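Local coordinates for hypothetical protein PA1835 (Pseudomonas aeruginosa, PDB 1YOC) that is of unknown function but adopts a hotdog fold and may act on acyl thioesters, as PaaI-type thioesterases do, at residues R106-G111 / V127-D132; N121-V126 / E139-V144. One frame throughout, in Å; residues are numbered along the deposited sequence.

Overall arrangement
From the N terminus the chain runs through two helices, the strand pair 35-40 and 43-48, the long helix 63-81 and strand 86-97 before reaching either contact. Contact 1 then closes a loop of 15 residues, setting strand 105-110 antiparallel against the far half of strand 120-130. Contact 2 closes one of 12 residues, folding strand 133-146 back on the near half of that same strand. Their segments alternate along the sequence, so the two loops cross, with strand 120-130 shared between them. Their centres lie about 16 Å apart, and Ala109 packs on Val126 where they meet. Together they join three successive strands of the antiparallel sheet that wraps helix 63-81, as in hotdog folds.

Contact 1 (R106-G111 / V127-D132); sequences RAVADG and VAYVDD
Arg106 lays its guanidinium flat over one face of the Tyr129 ring, the planes only 11° apart. This stacked cation-pi contact is off-centre: NH2 sits above the ring toward its rim, 3.8 Å from Tyr129 CD2. From there NH1 reaches Asp132 OD1 at 2.7 Å in a salt bridge whose carboxylate is steeply turned from the guanidinium plane, while a water at the guanidinium edge joins NH2 to Asp132 O. The arginine chain leaves with CG opposite the backbone N (chi1 -176°) and bends at chi3, which brings its end back over the tyrosine. Next along this face, Val108 CG2 touches Tyr129 CE2 at 4.1 Å.

Beneath these side chains, Arg106 and Tyr129 form a hydrogen-bonded antiparallel pair, with Tyr129 N 2.8 Å from Arg106 O, and Val108 and Val127 form another. Between them Ala107 and Ala128 make a non-hydrogen-bonded pair, CA to CA 4.1 Å, on the face that carries Ala107 against Ala69 of helix 63-81. An off-centre stack, a salt bridge and a bridging water thus hold the guanidinium on the side of the sheet turned from that helix, and the carboxylate probably offsets much of its charge.

Contact 2 (N121-V126 / E139-V144); sequences NLVVPV and EITMYV
The Tyr143 ring meets the Asn121 amide at its edge: ND2 lies near the ring plane, 3.4 Å from Tyr143 CD1, and the two planes stand 62° apart. This is van der Waals contact with the rim, without an approach over either ring face. ND2 also comes within 3.6 Å of Thr141 CG2, so the amide rests between two side chains of strand 133-146. Thr141 presents that methyl because CG2 lies opposite its own backbone N, while OG1 (chi1 -61°) turns to the other neighbour, Val123 CG2. Farther along this face, Val123 CG1 packs on Glu139 CB at 3.8 Å, mainly against the aliphatic part of the acid, with OE1 also close by.

The other face is wholly apolar. Leu122 CD1 touches Val144 CG2 at 3.7 Å, and Val124 CG2 meets Met142 CG at 4.0 Å, where the methionine chain bends at chi2. The backbones hold both layers in register. Leu122 N donates to Met142 O at 2.9 Å, and Met142 N to Leu122 O at 2.8 Å. Val124 and Ile140 form the second hydrogen-bonded pair; there Val124 N approaches Ile140 O from 33° outside the carbonyl plane. Alpha hydrogens add weaker contacts, such as Asn121 CA to Met142 O.

The hairpin thus has a mixed, largely exposed side (Asn121, Val123, Thr141, Tyr143, Glu139) and a greasy one. The greasy side faces helix 63-81, with Val124 and Ile140 both on Ala74 and Met142 on Thr78, while Ile114 and Trp116 cover Leu122 and Val124. On its outer flank strand 133-146 bonds through Glu139, Thr141 and Tyr143 to strand 86-97, placing this pair within the sheet that curves round the central helix of the hotdog fold.

Contact 1 (R106-G111 / V127-D132)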
# COMPACT_ATOMS: atom_id res chain seq x y z
N ARG B 106 9.91 8.68 8.39
CA ARG B 106 9.07 9.52 9.26
C ARG B 106 7.93 10.01 8.34
O ARG B 106 8.19 10.58 7.28
CB ARG B 106 9.89 10.72 9.77
CG ARG B 106 9.19 11.67 10.79
CD ARG B 106 10.20 12.79 11.30
NE ARG B 106 10.10 14.06 10.55
CZ ARG B 106 11.00 14.50 9.65
NH1 ARG B 106 12.08 13.78 9.39
NH2 ARG B 106 10.82 15.66 9.02
N ALA B 107 6.68 9.77 8.72
CA ALA B 107 5.57 10.21 7.89
C ALA B 107 4.77 11.22 8.67
O ALA B 107 4.42 10.98 9.82
CB ALA B 107 4.69 8.99 7.47
N VAL B 108 4.46 12.35 8.03
CA VAL B 108 3.73 13.41 8.69
C VAL B 108 2.41 13.69 8.01
O VAL B 108 2.36 13.88 6.79
CB VAL B 108 4.60 14.72 8.68
CG1 VAL B 108 3.80 15.88 9.28
CG2 VAL B 108 5.95 14.49 9.42
N ALA B 109 1.34 13.72 8.80
CA ALA B 109 0.01 14.01 8.27
C ALA B 109 -0.40 15.32 8.95
O ALA B 109 -0.74 15.35 10.14
CB ALA B 109 -1.02 12.82 8.63
N ASP B 110 -0.32 16.41 8.19
CA ASP B 110 -0.66 17.76 8.72
C ASP B 110 -2.13 18.04 8.46
O ASP B 110 -2.51 18.29 7.32
CB ASP B 110 0.23 18.77 7.97
CG ASP B 110 -0.06 20.22 8.33
OD1 ASP B 110 -1.00 20.49 9.11
OD2 ASP B 110 0.69 21.09 7.84
N GLY B 111 -2.96 17.99 9.51
CA GLY B 111 -4.40 18.22 9.35
C GLY B 111 -4.83 19.62 9.77
O GLY B 111 -6.01 19.85 9.97
N VAL B 127 3.32 13.41 4.00
CA VAL B 127 4.62 13.44 3.34
C VAL B 127 5.53 12.51 4.15
O VAL B 127 5.51 12.54 5.38
CB VAL B 127 5.20 14.87 3.28
CG1 VAL B 127 6.57 14.85 2.59
CG2 VAL B 127 4.24 15.76 2.45
N ALA B 128 6.28 11.65 3.46
CA ALA B 128 7.20 10.78 4.18
C ALA B 128 8.61 11.24 3.85
O ALA B 128 8.90 11.65 2.72
CB ALA B 128 7.01 9.27 3.78
N TYR B 129 9.45 11.16 4.87
CA TYR B 129 10.84 11.58 4.84
C TYR B 129 11.82 10.49 5.28
O TYR B 129 11.47 9.61 6.10
CB TYR B 129 11.06 12.72 5.85
CG TYR B 129 10.21 13.94 5.68
CD1 TYR B 129 10.67 15.05 4.96
CD2 TYR B 129 8.90 13.98 6.21
CE1 TYR B 129 9.87 16.17 4.76
CE2 TYR B 129 8.09 15.11 6.01
CZ TYR B 129 8.58 16.21 5.29
OH TYR B 129 7.80 17.35 5.10
N VAL B 130 13.04 10.62 4.77
CA VAL B 130 14.15 9.81 5.20
C VAL B 130 15.28 10.84 5.42
O VAL B 130 15.59 11.64 4.51
CB VAL B 130 14.61 8.71 4.16
CG1 VAL B 130 15.96 8.15 4.60
CG2 VAL B 130 13.59 7.55 4.14
N ASP B 131 15.87 10.85 6.61
CA ASP B 131 16.93 11.82 6.94
C ASP B 131 16.46 13.25 6.60
O ASP B 131 17.17 14.03 5.97
CB ASP B 131 18.23 11.46 6.17
CG ASP B 131 19.45 12.28 6.63
OD1 ASP B 131 19.55 12.62 7.83
OD2 ASP B 131 20.34 12.56 5.80
N ASP B 132 15.24 13.56 7.02
CA ASP B 132 14.64 14.88 6.82
C ASP B 132 14.40 15.36 5.39
O ASP B 132 14.05 16.52 5.18
CB ASP B 132 15.42 15.95 7.61
CG ASP B 132 15.40 15.67 9.08
OD1 ASP B 132 14.33 15.29 9.61
OD2 ASP B 132 16.45 15.80 9.72
O HOH W 1 12.16 17.53 7.40

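Contact 2 (N121-V126 / E139-V144)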
# COMPACT_ATOMS: atom_id res chain seq x y z
N ASN B 121 -16.22 14.47 1.63
CA ASN B 121 -14.85 14.06 1.39
C ASN B 121 -13.85 15.01 1.97
O ASN B 121 -13.92 16.21 1.71
CB ASN B 121 -14.61 13.94 -0.12
CG ASN B 121 -15.40 12.81 -0.72
OD1 ASN B 121 -16.17 12.97 -1.69
ND2 ASN B 121 -15.23 11.65 -0.13
N LEU B 122 -12.93 14.49 2.76
CA LEU B 122 -11.85 15.32 3.33
C LEU B 122 -10.59 14.67 2.76
O LEU B 122 -10.44 13.43 2.81
CB LEU B 122 -11.81 15.23 4.86
CG LEU B 122 -13.12 15.54 5.62
CD1 LEU B 122 -12.83 15.59 7.17
CD2 LEU B 122 -13.68 16.87 5.14
N VAL B 123 -9.69 15.48 2.22
CA VAL B 123 -8.46 14.96 1.62
C VAL B 123 -7.30 15.20 2.57
O VAL B 123 -6.88 16.32 2.81
CB VAL B 123 -8.21 15.64 0.22
CG1 VAL B 123 -7.01 14.99 -0.48
CG2 VAL B 123 -9.49 15.53 -0.64
N VAL B 124 -6.79 14.11 3.14
CA VAL B 124 -5.71 14.20 4.11
C VAL B 124 -4.32 14.04 3.46
O VAL B 124 -4.03 13.04 2.79
CB VAL B 124 -5.87 13.11 5.15
CG1 VAL B 124 -4.75 13.23 6.19
CG2 VAL B 124 -7.27 13.19 5.77
N PRO B 125 -3.44 15.03 3.66
CA PRO B 125 -2.10 14.96 3.07
C PRO B 125 -1.09 14.27 3.98
O PRO B 125 -1.16 14.34 5.22
CB PRO B 125 -1.72 16.44 2.87
CG PRO B 125 -2.30 17.06 4.14
CD PRO B 125 -3.69 16.35 4.28
N VAL B 126 -0.13 13.59 3.36
CA VAL B 126 0.93 12.94 4.10
C VAL B 126 2.23 13.10 3.30
O VAL B 126 2.24 12.96 2.07
CB VAL B 126 0.71 11.40 4.26
CG1 VAL B 126 1.85 10.79 5.07
CG2 VAL B 126 -0.65 11.11 5.00
N GLU B 139 -2.19 11.58 -0.71
CA GLU B 139 -3.40 12.30 -0.34
C GLU B 139 -4.42 11.16 -0.19
O GLU B 139 -4.61 10.41 -1.12
CB GLU B 139 -3.81 13.28 -1.43
CG GLU B 139 -3.06 14.61 -1.32
CD GLU B 139 -3.33 15.54 -2.51
OE1 GLU B 139 -4.28 15.26 -3.29
OE2 GLU B 139 -2.59 16.53 -2.64
N ILE B 140 -5.01 11.00 0.99
CA ILE B 140 -5.99 9.96 1.24
C ILE B 140 -7.34 10.66 1.47
O ILE B 140 -7.48 11.50 2.35
CB ILE B 140 -5.59 9.14 2.46
CG1 ILE B 140 -4.25 8.44 2.19
CG2 ILE B 140 -6.71 8.10 2.77
CD1 ILE B 140 -3.61 7.77 3.45
N THR B 141 -8.30 10.30 0.63
CA THR B 141 -9.63 10.88 0.69
C THR B 141 -10.49 10.04 1.61
O THR B 141 -10.68 8.84 1.38
CB THR B 141 -10.26 10.93 -0.71
OG1 THR B 141 -9.43 11.77 -1.54
CG2 THR B 141 -11.67 11.52 -0.64
N MET B 142 -10.94 10.68 2.67
CA MET B 142 -11.80 10.07 3.68
C MET B 142 -13.23 10.53 3.44
O MET B 142 -13.47 11.74 3.28
CB MET B 142 -11.39 10.55 5.07
CG MET B 142 -9.95 10.29 5.42
SD MET B 142 -9.56 8.50 5.35
CE MET B 142 -7.93 8.50 6.10
N TYR B 143 -14.17 9.58 3.38
CA TYR B 143 -15.58 10.00 3.24
C TYR B 143 -16.13 10.05 4.67
O TYR B 143 -16.13 9.04 5.39
CB TYR B 143 -16.42 9.02 2.44
CG TYR B 143 -17.83 9.55 2.30
CD1 TYR B 143 -18.09 10.64 1.47
CD2 TYR B 143 -18.90 9.00 3.02
CE1 TYR B 143 -19.41 11.16 1.34
CE2 TYR B 143 -20.21 9.52 2.90
CZ TYR B 143 -20.44 10.60 2.05
OH TYR B 143 -21.74 11.11 1.82
N VAL B 144 -16.58 11.23 5.09
CA VAL B 144 -17.03 11.43 6.46
C VAL B 144 -18.51 11.68 6.44
O VAL B 144 -19.00 12.47 5.64
CB VAL B 144 -16.30 12.65 7.10
CG1 VAL B 144 -16.85 12.92 8.53
CG2 VAL B 144 -14.79 12.40 7.13